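PDB 1WDV: Ala-tRNApro hydrolase ProX, which probably hydrolyses aminoacyl-tRNA, acting as a putative trans-editing enzyme for prolyl-tRNA synthetase that would remove alanine wrongly attached to proline tRNA. Local coordinates for residues T45-D50 with N85-L90; N69-L74 with V108-R113; P99-P104 with R137-A142; E6-A11 with E141-V146; L35-S40 with K120-G125. One frame throughout, in Å; residues are numbered along the deposited sequence.

Interaction 1 of 5, residues T45-D50 with N85-L90; sequences TLIVLD and NEVVEL
Ile47 and Val87 make the first meeting between strand 45-50 and helix 85-90. The isoleucine points toward the helix, and its CG1 lies 4.0 Å from CG1 of Val87. The other valine methyl, CG2, comes within 4.1 Å of Ile47 CB, so the helix residue rests on the inner part of the isoleucine and not on its CD1 end. Two beta-branched residues suit this place because their bulk sits close to the backbone. Val48 turns to the other face of the strand, where it packs on Leu66. Leu49 faces the helix again, and its two methyls take different partners. CD2 lies 3.6 Å from CD1 of Leu90, an ordinary apolar contact. CD1 instead sits beside the carboxylate of Glu86, 3.7 Å from both OE1 and OE2. The charge of that group is met by Arg80, in a salt bridge, and by the backbone N of Arg83; the leucine methyl adds only van der Waals contact. The helix runs at 94° to the strand, with 9.2 Å between the two axes: a helix laid nearly perpendicular across one face of the mixed sheet in this alpha/beta aminoacyl-tRNA editing domain.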
# COMPACT_ATOMS: atom_id res chain seq x y z
N THR A 45 0.26 0.03 2.78
CA THR A 45 -0.94 -0.47 2.11
C THR A 45 -1.79 -0.98 3.24
O THR A 45 -1.50 -2.03 3.81
CB THR A 45 -0.63 -1.67 1.18
OG1 THR A 45 0.35 -1.29 0.20
CG2 THR A 45 -1.86 -2.10 0.43
N LEU A 46 -2.83 -0.24 3.59
CA LEU A 46 -3.71 -0.63 4.68
C LEU A 46 -4.94 -1.32 4.17
O LEU A 46 -5.62 -0.80 3.29
CB LEU A 46 -4.15 0.60 5.48
CG LEU A 46 -3.01 1.45 6.03
CD1 LEU A 46 -3.61 2.72 6.70
CD2 LEU A 46 -2.19 0.62 7.01
N ILE A 47 -5.28 -2.48 4.74
CA ILE A 47 -6.50 -3.14 4.28
C ILE A 47 -7.68 -2.64 5.11
O ILE A 47 -7.65 -2.64 6.36
CB ILE A 47 -6.36 -4.67 4.40
CG1 ILE A 47 -5.15 -5.15 3.58
CG2 ILE A 47 -7.63 -5.36 3.91
CD1 ILE A 47 -5.21 -4.83 2.06
N VAL A 48 -8.73 -2.21 4.41
CA VAL A 48 -9.92 -1.67 5.06
C VAL A 48 -11.12 -2.52 4.64
O VAL A 48 -11.22 -2.92 3.47
CB VAL A 48 -10.11 -0.20 4.64
CG1 VAL A 48 -11.41 0.39 5.20
CG2 VAL A 48 -8.91 0.61 5.18
N LEU A 49 -12.03 -2.77 5.58
CA LEU A 49 -13.20 -3.60 5.31
C LEU A 49 -14.50 -2.85 5.51
O LEU A 49 -14.63 -2.13 6.49
CB LEU A 49 -13.21 -4.79 6.27
CG LEU A 49 -11.91 -5.58 6.36
CD1 LEU A 49 -12.07 -6.65 7.44
CD2 LEU A 49 -11.59 -6.22 5.02
N ASP A 50 -15.47 -3.01 4.60
CA ASP A 50 -16.74 -2.38 4.87
C ASP A 50 -17.65 -3.46 5.48
O ASP A 50 -17.23 -4.61 5.64
CB ASP A 50 -17.36 -1.71 3.61
CG ASP A 50 -17.72 -2.69 2.49
OD1 ASP A 50 -18.14 -3.83 2.76
OD2 ASP A 50 -17.61 -2.27 1.29
N ASN A 85 -4.62 -10.61 11.30
CA ASN A 85 -4.89 -11.94 10.79
C ASN A 85 -5.73 -11.83 9.53
O ASN A 85 -5.58 -12.62 8.59
CB ASN A 85 -5.62 -12.77 11.86
CG ASN A 85 -6.98 -12.20 12.22
OD1 ASN A 85 -7.10 -11.03 12.54
ND2 ASN A 85 -8.01 -13.05 12.18
N GLU A 86 -6.61 -10.83 9.48
CA GLU A 86 -7.47 -10.64 8.32
C GLU A 86 -6.64 -10.15 7.14
O GLU A 86 -6.91 -10.52 6.00
CB GLU A 86 -8.58 -9.63 8.63
CG GLU A 86 -9.60 -10.15 9.63
CD GLU A 86 -10.65 -9.13 9.99
OE1 GLU A 86 -10.28 -8.01 10.38
OE2 GLU A 86 -11.87 -9.44 9.88
N VAL A 87 -5.67 -9.28 7.42
CA VAL A 87 -4.79 -8.77 6.36
C VAL A 87 -4.10 -9.95 5.64
O VAL A 87 -4.10 -10.02 4.42
CB VAL A 87 -3.72 -7.80 6.94
CG1 VAL A 87 -2.69 -7.40 5.85
CG2 VAL A 87 -4.41 -6.57 7.50
N VAL A 88 -3.51 -10.85 6.41
CA VAL A 88 -2.83 -11.98 5.80
C VAL A 88 -3.77 -12.91 5.06
O VAL A 88 -3.50 -13.32 3.92
CB VAL A 88 -2.06 -12.79 6.86
CG1 VAL A 88 -1.43 -14.01 6.22
CG2 VAL A 88 -1.00 -11.89 7.50
N GLU A 89 -4.90 -13.22 5.70
CA GLU A 89 -5.90 -14.11 5.13
C GLU A 89 -6.48 -13.58 3.82
O GLU A 89 -6.59 -14.30 2.84
CB GLU A 89 -7.03 -14.29 6.15
CG GLU A 89 -8.33 -14.89 5.64
CD GLU A 89 -9.48 -14.77 6.66
OE1 GLU A 89 -9.50 -13.80 7.46
OE2 GLU A 89 -10.37 -15.65 6.65
N LEU A 90 -6.86 -12.30 3.79
CA LEU A 90 -7.50 -11.73 2.58
C LEU A 90 -6.54 -11.34 1.45
O LEU A 90 -6.96 -11.25 0.29
CB LEU A 90 -8.37 -10.52 2.97
CG LEU A 90 -9.52 -10.78 3.96
CD1 LEU A 90 -10.15 -9.49 4.44
CD2 LEU A 90 -10.52 -11.72 3.29

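Interaction 2 of 5, residues N69-L74 with V108-R113; sequences NSMKEL and VLVVDR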
# COMPACT_ATOMS: atom_id res chain seq x y z
N ASN A 69 -13.28 8.10 8.81
CA ASN A 69 -14.46 8.81 8.32
C ASN A 69 -14.37 9.04 6.82
O ASN A 69 -15.35 8.92 6.11
CB ASN A 69 -14.58 10.15 9.04
CG ASN A 69 -15.82 10.92 8.62
OD1 ASN A 69 -15.74 12.09 8.26
ND2 ASN A 69 -16.98 10.26 8.68
N SER A 70 -13.18 9.38 6.34
CA SER A 70 -13.01 9.59 4.91
C SER A 70 -13.26 8.32 4.11
O SER A 70 -13.84 8.38 3.03
CB SER A 70 -11.62 10.17 4.61
OG SER A 70 -11.50 11.45 5.19
N MSE A 71 -12.84 7.16 4.62
CA MSE A 71 -13.06 5.91 3.93
C MSE A 71 -14.53 5.51 3.98
O MSE A 71 -15.03 4.87 3.06
CB MSE A 71 -12.19 4.78 4.53
CG MSE A 71 -10.80 4.67 3.94
SE MSE A 71 -10.77 4.56 2.05
CE MSE A 71 -11.62 2.83 1.81
N LYS A 72 -15.22 5.88 5.07
CA LYS A 72 -16.64 5.58 5.22
C LYS A 72 -17.40 6.34 4.14
O LYS A 72 -18.34 5.81 3.54
CB LYS A 72 -17.13 5.99 6.61
CG LYS A 72 -18.65 5.84 6.81
CD LYS A 72 -19.01 6.21 8.25
CE LYS A 72 -20.51 6.47 8.46
NZ LYS A 72 -21.34 5.23 8.54
N GLU A 73 -16.98 7.59 3.90
CA GLU A 73 -17.61 8.41 2.86
C GLU A 73 -17.30 7.84 1.48
O GLU A 73 -18.18 7.73 0.62
CB GLU A 73 -17.11 9.86 2.96
CG GLU A 73 -17.59 10.58 4.22
CD GLU A 73 -16.90 11.92 4.45
OE1 GLU A 73 -16.70 12.67 3.46
OE2 GLU A 73 -16.56 12.22 5.62
N LEU A 74 -16.05 7.46 1.26
CA LEU A 74 -15.68 6.91 -0.05
C LEU A 74 -16.41 5.59 -0.31
O LEU A 74 -16.97 5.38 -1.40
CB LEU A 74 -14.15 6.68 -0.10
CG LEU A 74 -13.54 6.26 -1.45
CD1 LEU A 74 -14.00 7.22 -2.54
CD2 LEU A 74 -12.02 6.28 -1.35
N VAL A 108 -10.23 -3.40 -3.77
CA VAL A 108 -10.26 -2.11 -4.44
C VAL A 108 -9.13 -1.23 -3.95
O VAL A 108 -9.01 -0.98 -2.74
CB VAL A 108 -11.59 -1.44 -4.14
CG1 VAL A 108 -11.61 -0.04 -4.73
CG2 VAL A 108 -12.72 -2.32 -4.69
N LEU A 109 -8.32 -0.73 -4.89
CA LEU A 109 -7.18 0.12 -4.51
C LEU A 109 -7.52 1.61 -4.43
O LEU A 109 -8.19 2.15 -5.33
CB LEU A 109 -6.05 -0.09 -5.53
CG LEU A 109 -4.74 0.67 -5.33
CD1 LEU A 109 -4.08 0.16 -4.05
CD2 LEU A 109 -3.81 0.46 -6.52
N VAL A 110 -7.08 2.25 -3.36
CA VAL A 110 -7.30 3.69 -3.12
C VAL A 110 -5.93 4.30 -2.81
O VAL A 110 -5.19 3.76 -1.99
CB VAL A 110 -8.25 3.93 -1.90
CG1 VAL A 110 -8.44 5.42 -1.65
CG2 VAL A 110 -9.60 3.24 -2.13
N VAL A 111 -5.59 5.42 -3.44
CA VAL A 111 -4.28 6.05 -3.22
C VAL A 111 -4.48 7.46 -2.69
O VAL A 111 -5.25 8.24 -3.26
CB VAL A 111 -3.46 6.10 -4.54
CG1 VAL A 111 -2.13 6.82 -4.33
CG2 VAL A 111 -3.16 4.67 -4.99
N ASP A 112 -3.82 7.80 -1.58
CA ASP A 112 -3.97 9.15 -1.05
C ASP A 112 -3.32 10.16 -1.99
O ASP A 112 -2.17 10.00 -2.38
CB ASP A 112 -3.37 9.31 0.33
CG ASP A 112 -3.80 10.61 0.97
OD1 ASP A 112 -3.31 11.69 0.57
OD2 ASP A 112 -4.68 10.58 1.83
N ARG A 113 -4.05 11.23 -2.34
CA ARG A 113 -3.51 12.17 -3.31
C ARG A 113 -2.26 12.91 -2.87
O ARG A 113 -1.52 13.40 -3.72
CB ARG A 113 -4.59 13.19 -3.76
CG ARG A 113 -4.50 14.55 -3.14
CD ARG A 113 -5.64 15.48 -3.53
NE ARG A 113 -6.96 14.93 -3.27
CZ ARG A 113 -7.76 14.42 -4.20
NH1 ARG A 113 -7.39 14.37 -5.48
NH2 ARG A 113 -8.95 13.95 -3.84
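Val110 receives both side chains that helix 69-74 sends to strand 108-113, in a helix-on-sheet contact of an alpha/beta fold. The strand runs between and parallel to strands 55-61 and 146-148 of the mixed sheet, and a valine suits it because a beta-branched residue fits the extended backbone while offering two methyls to the layer above.

The tight part belongs to Leu74. With CG anti to its own backbone N (chi1 -173°), the leucine reaches out to meet Val110 tip to tip, and its CD2 lies 3.7 Å from Val110 CG1. The same methyl is 4.0 Å from Val110 CG2, so it sits against both branches of the valine. Yet this is also the side near solvent: Leu74 remains exposed overall, although it also leans on Val146 and Ala148 of the neighbouring strand.

Met71, present as selenomethionine, shows the reverse. It is buried but touches Val110 only loosely; it also packs on Tyr56 and Val58 of strand 55-61 and on Leu66 and Val150 in loops. A long unbranched chain can bend to fit among so many partners. All three of its torsions turn the same way, and this curl carries the terminal methyl down to the sheet, where CE stops 4.4 Å from Val110 CG2.

Interaction 3 of 5, residues P99-P104 with R137-A142; sequences PPVALP and RELVEA
Leu139 reaches from helix 137-142 to the loop 99-104 and gives one methyl to each of two loop residues. A first torsion of 170° points the fork of the side chain out from the helix toward the loop. The second torsion, 67°, then spreads the two methyls so that CD1 goes to Val101 and CD2 to Pro100.

The Val101 branch is the closer. CG1 of the valine and CD1 of Leu139 are only 3.5 Å apart, tighter than carbon atoms usually pack. Val101 turns CG1 away from its own carbonyl carbon (chi1 -63°), a rotation that directs this methyl to the helix and places CG2 in the crowded position between backbone N and carbonyl carbon.

Helix 136-143 lies over the sheet, with Leu139 also resting on Leu109 and Val111 of strand 108-112, while the loop links helix 84-91 to that same strand. The contact thus ties the connection to a helix packed on the strand it leads into. Trp16 touches both Leu139 and Val101, and Phe134 touches both Leu139 and Pro100, so aromatic rings continue the apolar surroundings.

The ring of Pro100 closes back on its own N, which leaves no freely turning side chain. Its CB lies at a looser 4.1 Å from Leu139 CD2. Proline suits a buried loop such as this: it is rigid and compact, and it brings no backbone N-H that would need an acceptor.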
# COMPACT_ATOMS: atom_id res chain seq x y z
N PRO A 99 1.76 -5.57 -0.60
CA PRO A 99 2.02 -4.73 -1.77
C PRO A 99 0.75 -4.03 -2.25
O PRO A 99 -0.35 -4.43 -1.90
CB PRO A 99 2.54 -5.72 -2.80
CG PRO A 99 1.66 -6.97 -2.49
CD PRO A 99 1.58 -6.99 -0.97
N PRO A 100 0.89 -2.97 -3.06
CA PRO A 100 -0.27 -2.24 -3.59
C PRO A 100 -0.74 -2.82 -4.93
O PRO A 100 -1.69 -2.33 -5.54
CB PRO A 100 0.28 -0.81 -3.71
CG PRO A 100 1.68 -1.04 -4.15
CD PRO A 100 2.14 -2.19 -3.24
N VAL A 101 -0.06 -3.86 -5.39
CA VAL A 101 -0.42 -4.53 -6.64
C VAL A 101 -0.31 -6.03 -6.43
O VAL A 101 0.23 -6.49 -5.41
CB VAL A 101 0.54 -4.13 -7.80
CG1 VAL A 101 0.42 -2.64 -8.08
CG2 VAL A 101 1.99 -4.51 -7.47
N ALA A 102 -0.84 -6.79 -7.39
CA ALA A 102 -0.82 -8.25 -7.32
C ALA A 102 -1.57 -8.82 -6.11
O ALA A 102 -1.22 -9.89 -5.55
CB ALA A 102 0.63 -8.75 -7.35
N LEU A 103 -2.64 -8.12 -5.73
CA LEU A 103 -3.52 -8.56 -4.65
C LEU A 103 -4.72 -9.27 -5.31
O LEU A 103 -4.89 -9.18 -6.56
CB LEU A 103 -4.06 -7.34 -3.88
CG LEU A 103 -3.05 -6.44 -3.16
CD1 LEU A 103 -3.74 -5.15 -2.72
CD2 LEU A 103 -2.47 -7.22 -1.97
N PRO A 104 -5.53 -10.01 -4.52
CA PRO A 104 -6.70 -10.69 -5.11
C PRO A 104 -7.54 -9.60 -5.80
O PRO A 104 -7.68 -8.47 -5.30
CB PRO A 104 -7.38 -11.33 -3.91
CG PRO A 104 -6.17 -11.76 -3.07
CD PRO A 104 -5.29 -10.49 -3.14
N ARG A 137 2.03 7.98 -9.33
CA ARG A 137 1.25 8.25 -10.54
C ARG A 137 1.17 7.05 -11.46
O ARG A 137 0.10 6.78 -12.03
CB ARG A 137 1.83 9.42 -11.30
CG ARG A 137 1.54 10.68 -10.56
CD ARG A 137 1.95 11.89 -11.37
NE ARG A 137 1.21 13.05 -10.91
CZ ARG A 137 1.70 14.28 -10.95
NH1 ARG A 137 2.92 14.48 -11.43
NH2 ARG A 137 0.96 15.29 -10.51
N GLU A 138 2.27 6.32 -11.60
CA GLU A 138 2.27 5.14 -12.47
C GLU A 138 1.35 4.07 -11.88
O GLU A 138 0.67 3.35 -12.61
CB GLU A 138 3.69 4.59 -12.65
CG GLU A 138 4.60 5.55 -13.46
CD GLU A 138 6.02 5.01 -13.67
OE1 GLU A 138 6.35 3.92 -13.15
OE2 GLU A 138 6.82 5.69 -14.35
N LEU A 139 1.30 4.00 -10.55
CA LEU A 139 0.45 3.03 -9.90
C LEU A 139 -1.01 3.36 -10.23
O LEU A 139 -1.80 2.49 -10.59
CB LEU A 139 0.67 3.06 -8.38
CG LEU A 139 -0.35 2.25 -7.60
CD1 LEU A 139 -0.16 0.79 -7.91
CD2 LEU A 139 -0.16 2.52 -6.08
N VAL A 140 -1.36 4.62 -10.08
CA VAL A 140 -2.72 5.03 -10.35
C VAL A 140 -3.09 4.76 -11.79
O VAL A 140 -4.15 4.17 -12.07
CB VAL A 140 -2.92 6.51 -9.98
CG1 VAL A 140 -4.32 6.99 -10.37
CG2 VAL A 140 -2.76 6.68 -8.47
N GLU A 141 -2.23 5.14 -12.72
CA GLU A 141 -2.55 4.95 -14.12
C GLU A 141 -2.70 3.47 -14.48
O GLU A 141 -3.60 3.09 -15.24
CB GLU A 141 -1.51 5.61 -15.02
CG GLU A 141 -1.86 5.48 -16.49
CD GLU A 141 -1.05 6.40 -17.36
OE1 GLU A 141 -1.23 7.64 -17.25
OE2 GLU A 141 -0.24 5.88 -18.16
N ALA A 142 -1.84 2.64 -13.93
CA ALA A 142 -1.87 1.21 -14.24
C ALA A 142 -3.05 0.45 -13.67
O ALA A 142 -3.47 -0.57 -14.23
CB ALA A 142 -0.58 0.56 -13.78

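Interaction 4 of 5, residues E6-A11 with E141-V146; sequences EEWIKA and EATGAV
The indole of Trp8 meets segment 141-146 with the outer corner of its six-membered ring. CH2 lies 4.0 Å from CB of Ala142, and the adjoining CZ2 is 4.2 Å from CG2 of Thr143; both methyls approach obliquely. The ring of Trp16 also meets the indole, with the two planes about 25° apart, and Val101 and Ala102 of the nearby loop touch it too. In Trp8 a chi1 of -172° swings the ring away from the backbone N of helix 6-11, which lets so large a group span the distance to the other helix. Alanine suits the near side, where the ring can come close to the backbone. These are the first and last helices of the chain, and here the N-terminal one meets the last turn of helix 136-143. At the end of that helix Thr143 forms an ST turn: its OG1 accepts from the N-H of Ala145 at 3.2 Å, with a bent N-H...O angle of 143°. The same hydroxyl is hydrogen-bonded to the carbonyl of Leu139, so OG1 is bound on both counts while CG2 is left to the tryptophan. Gly144, within the turn, has a positive phi, a conformation that glycine adopts readily.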
# COMPACT_ATOMS: atom_id res chain seq x y z
N GLU A 6 6.93 -9.29 -8.51
CA GLU A 6 7.92 -9.19 -9.59
C GLU A 6 7.28 -9.51 -10.94
O GLU A 6 7.56 -8.84 -11.94
CB GLU A 6 9.10 -10.13 -9.33
CG GLU A 6 10.04 -9.66 -8.22
CD GLU A 6 11.07 -10.72 -7.80
OE1 GLU A 6 11.94 -11.08 -8.64
OE2 GLU A 6 11.01 -11.17 -6.63
N GLU A 7 6.45 -10.55 -10.97
CA GLU A 7 5.76 -10.97 -12.20
C GLU A 7 4.78 -9.88 -12.66
O GLU A 7 4.56 -9.69 -13.86
CB GLU A 7 4.99 -12.30 -11.97
CG GLU A 7 5.84 -13.53 -11.55
CD GLU A 7 4.97 -14.74 -11.10
OE1 GLU A 7 4.13 -14.60 -10.19
OE2 GLU A 7 5.14 -15.86 -11.67
N TRP A 8 4.20 -9.14 -11.72
CA TRP A 8 3.25 -8.10 -12.06
C TRP A 8 3.97 -6.96 -12.77
O TRP A 8 3.50 -6.44 -13.78
CB TRP A 8 2.56 -7.59 -10.77
CG TRP A 8 1.41 -6.64 -11.01
CD1 TRP A 8 0.09 -6.97 -11.09
CD2 TRP A 8 1.49 -5.22 -11.20
NE1 TRP A 8 -0.67 -5.84 -11.32
CE2 TRP A 8 0.17 -4.76 -11.40
CE3 TRP A 8 2.54 -4.30 -11.24
CZ2 TRP A 8 -0.13 -3.41 -11.63
CZ3 TRP A 8 2.25 -2.95 -11.46
CH2 TRP A 8 0.92 -2.52 -11.65
N ILE A 9 5.12 -6.57 -12.23
CA ILE A 9 5.92 -5.50 -12.78
C ILE A 9 6.35 -5.80 -14.20
O ILE A 9 6.24 -4.95 -15.09
CB ILE A 9 7.17 -5.27 -11.92
CG1 ILE A 9 6.70 -4.77 -10.55
CG2 ILE A 9 8.14 -4.26 -12.59
CD1 ILE A 9 7.76 -4.81 -9.47
N LYS A 10 6.85 -7.01 -14.39
CA LYS A 10 7.30 -7.44 -15.70
C LYS A 10 6.15 -7.44 -16.72
O LYS A 10 6.30 -6.95 -17.86
CB LYS A 10 7.92 -8.83 -15.58
CG LYS A 10 8.45 -9.38 -16.90
CD LYS A 10 9.05 -10.76 -16.70
CE LYS A 10 9.47 -11.38 -18.03
NZ LYS A 10 10.13 -12.71 -17.82
N ALA A 11 4.99 -7.96 -16.31
CA ALA A 11 3.83 -8.01 -17.20
C ALA A 11 3.34 -6.62 -17.67
O ALA A 11 2.76 -6.49 -18.75
CB ALA A 11 2.69 -8.80 -16.53
N GLU A 141 -2.23 5.14 -12.72
CA GLU A 141 -2.55 4.95 -14.12
C GLU A 141 -2.70 3.47 -14.48
O GLU A 141 -3.60 3.09 -15.24
CB GLU A 141 -1.51 5.61 -15.02
CG GLU A 141 -1.86 5.48 -16.49
CD GLU A 141 -1.05 6.40 -17.36
OE1 GLU A 141 -1.23 7.64 -17.25
OE2 GLU A 141 -0.24 5.88 -18.16
N ALA A 142 -1.84 2.64 -13.93
CA ALA A 142 -1.87 1.21 -14.24
C ALA A 142 -3.05 0.45 -13.67
O ALA A 142 -3.47 -0.57 -14.23
CB ALA A 142 -0.58 0.56 -13.78
N THR A 143 -3.63 0.96 -12.60
CA THR A 143 -4.70 0.24 -11.91
C THR A 143 -6.08 0.87 -11.93
O THR A 143 -7.07 0.20 -11.61
CB THR A 143 -4.32 0.07 -10.44
OG1 THR A 143 -4.19 1.38 -9.86
CG2 THR A 143 -3.01 -0.69 -10.28
N GLY A 144 -6.14 2.15 -12.28
CA GLY A 144 -7.41 2.86 -12.26
C GLY A 144 -7.80 3.17 -10.83
O GLY A 144 -8.96 3.50 -10.54
N ALA A 145 -6.83 3.11 -9.93
CA ALA A 145 -7.07 3.37 -8.53
C ALA A 145 -7.77 4.70 -8.28
O ALA A 145 -7.56 5.70 -8.99
CB ALA A 145 -5.74 3.35 -7.77
N VAL A 146 -8.60 4.70 -7.25
CA VAL A 146 -9.31 5.88 -6.82
C VAL A 146 -8.35 6.78 -6.03
O VAL A 146 -7.74 6.33 -5.08
CB VAL A 146 -10.45 5.50 -5.86
CG1 VAL A 146 -11.21 6.73 -5.47
CG2 VAL A 146 -11.35 4.45 -6.51

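Interaction 5 of 5, residues L35-S40 with K120-G125; sequences LGVSES and KVYGGG
Leu35, in the Schellman motif that closes helix 28-35, lays a methyl over one face of the Tyr122 ring on strand 121-124. Its CD1 stands 3.5 Å above the ring plane, displaced toward the rim where the ring joins its CB. The nearest ring atom is Tyr122 CG, at 3.6 Å from Leu35 CD1, followed by CD2. Measured to the ring centroid, CD1 is 23° off the normal, which makes this a CH-pi contact. Leucine suits the place because its forked end can put a single methyl down on the flat aromatic surface, and a broad, flat tyrosine suits a buried position with apolar groups from several elements around it. Gly36, with positive phi, then turns the chain out of the helix.

Val37 comes next, and its CG1 approaches the farther part of the ring obliquely, 3.9 Å from Tyr122 CE1. A chi1 of -61° turns CG1 to the ring and leaves CG2 between the backbone N and the carbonyl carbon.

One edge of strand 121-124 pairs with strand 130-134 in the three-stranded antiparallel sheet, where Val121 and Gly123 bond through their backbones to Phe134 and Leu132. The backbone of Tyr122 also bonds to Glu41 and Val43, which links the small sheet to the start of strand 43-50 in the larger one. The tyrosine is thus joined to the helix-to-strand connection by its main chain as well as its ring. Leu19 of strand 17-20 touches both Leu35 and Tyr122.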
# COMPACT_ATOMS: atom_id res chain seq x y z
N LEU A 35 16.74 3.70 4.01
CA LEU A 35 16.70 4.10 2.61
C LEU A 35 17.13 5.56 2.38
O LEU A 35 17.25 6.03 1.24
CB LEU A 35 15.29 3.89 2.08
CG LEU A 35 14.90 2.44 1.87
CD1 LEU A 35 13.42 2.40 1.52
CD2 LEU A 35 15.74 1.82 0.74
N GLY A 36 17.36 6.28 3.48
CA GLY A 36 17.79 7.66 3.38
C GLY A 36 16.72 8.63 2.92
O GLY A 36 17.02 9.68 2.32
N VAL A 37 15.47 8.29 3.20
CA VAL A 37 14.36 9.13 2.79
C VAL A 37 13.55 9.53 3.99
O VAL A 37 14.01 9.37 5.11
CB VAL A 37 13.48 8.39 1.75
CG1 VAL A 37 14.34 8.09 0.51
CG2 VAL A 37 12.91 7.07 2.32
N SER A 38 12.37 10.09 3.77
CA SER A 38 11.52 10.52 4.88
C SER A 38 10.42 9.51 5.09
O SER A 38 10.19 8.67 4.24
CB SER A 38 10.86 11.87 4.58
OG SER A 38 9.92 11.72 3.54
N GLU A 39 9.75 9.60 6.23
CA GLU A 39 8.67 8.66 6.49
C GLU A 39 7.54 8.80 5.47
O GLU A 39 6.86 7.82 5.16
CB GLU A 39 8.08 8.86 7.88
CG GLU A 39 8.97 8.29 8.97
CD GLU A 39 8.26 8.22 10.30
OE1 GLU A 39 7.02 8.31 10.33
OE2 GLU A 39 8.95 8.08 11.33
N SER A 40 7.34 10.01 4.97
CA SER A 40 6.28 10.24 3.99
C SER A 40 6.55 9.49 2.69
O SER A 40 5.63 9.31 1.89
CB SER A 40 6.08 11.74 3.72
OG SER A 40 7.14 12.29 2.95
N LYS A 120 8.95 9.02 -6.41
CA LYS A 120 9.32 7.69 -5.96
C LYS A 120 8.96 7.46 -4.50
O LYS A 120 9.21 8.32 -3.63
CB LYS A 120 10.82 7.51 -6.16
CG LYS A 120 11.42 6.21 -5.68
CD LYS A 120 12.89 6.14 -6.12
CE LYS A 120 13.00 6.24 -7.66
NZ LYS A 120 14.42 6.24 -8.17
N VAL A 121 8.32 6.33 -4.23
CA VAL A 121 7.97 5.97 -2.85
C VAL A 121 8.31 4.51 -2.68
O VAL A 121 8.63 3.81 -3.66
CB VAL A 121 6.47 6.21 -2.49
CG1 VAL A 121 6.16 7.73 -2.59
CG2 VAL A 121 5.56 5.42 -3.41
N TYR A 122 8.27 4.04 -1.43
CA TYR A 122 8.64 2.66 -1.14
C TYR A 122 7.54 1.99 -0.37
O TYR A 122 7.26 2.37 0.78
CB TYR A 122 9.95 2.64 -0.32
CG TYR A 122 11.08 3.37 -0.98
CD1 TYR A 122 11.25 4.74 -0.80
CD2 TYR A 122 11.92 2.71 -1.88
CE1 TYR A 122 12.24 5.45 -1.50
CE2 TYR A 122 12.89 3.40 -2.58
CZ TYR A 122 13.05 4.76 -2.39
OH TYR A 122 14.01 5.44 -3.11
N GLY A 123 6.90 1.00 -1.01
CA GLY A 123 5.79 0.31 -0.38
C GLY A 123 6.09 -1.15 -0.05
O GLY A 123 7.25 -1.57 -0.08
N GLY A 124 5.05 -1.90 0.29
CA GLY A 124 5.27 -3.30 0.63
C GLY A 124 5.69 -4.06 -0.62
O GLY A 124 5.11 -3.89 -1.69
N GLY A 125 6.71 -4.91 -0.48
CA GLY A 125 7.19 -5.64 -1.64
C GLY A 125 6.72 -7.08 -1.76
O GLY A 125 7.17 -7.79 -2.66

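How the interactions relate
Interactions 2 and 3 are buried, 5 is partly buried, and 1 and 4 lie nearer the surface. Interactions 1 and 2 set helices against the same mixed sheet, and they meet where Met71 touches Val48. Interactions 3 and 4 share helix 136-143 and have centres about 4 Å apart, with Val101 bridging them by touching both Leu139 and Trp8. Interaction 2 is joined to 4 through the backbones of strand 108-112 and Val146. Interaction 5 belongs to the smaller sheet and meets 3 at Gly124. Aliphatic side chains carry 2 and 3, aromatic rings make the contact itself in 4 and 5, and a carboxylate borders interaction 1.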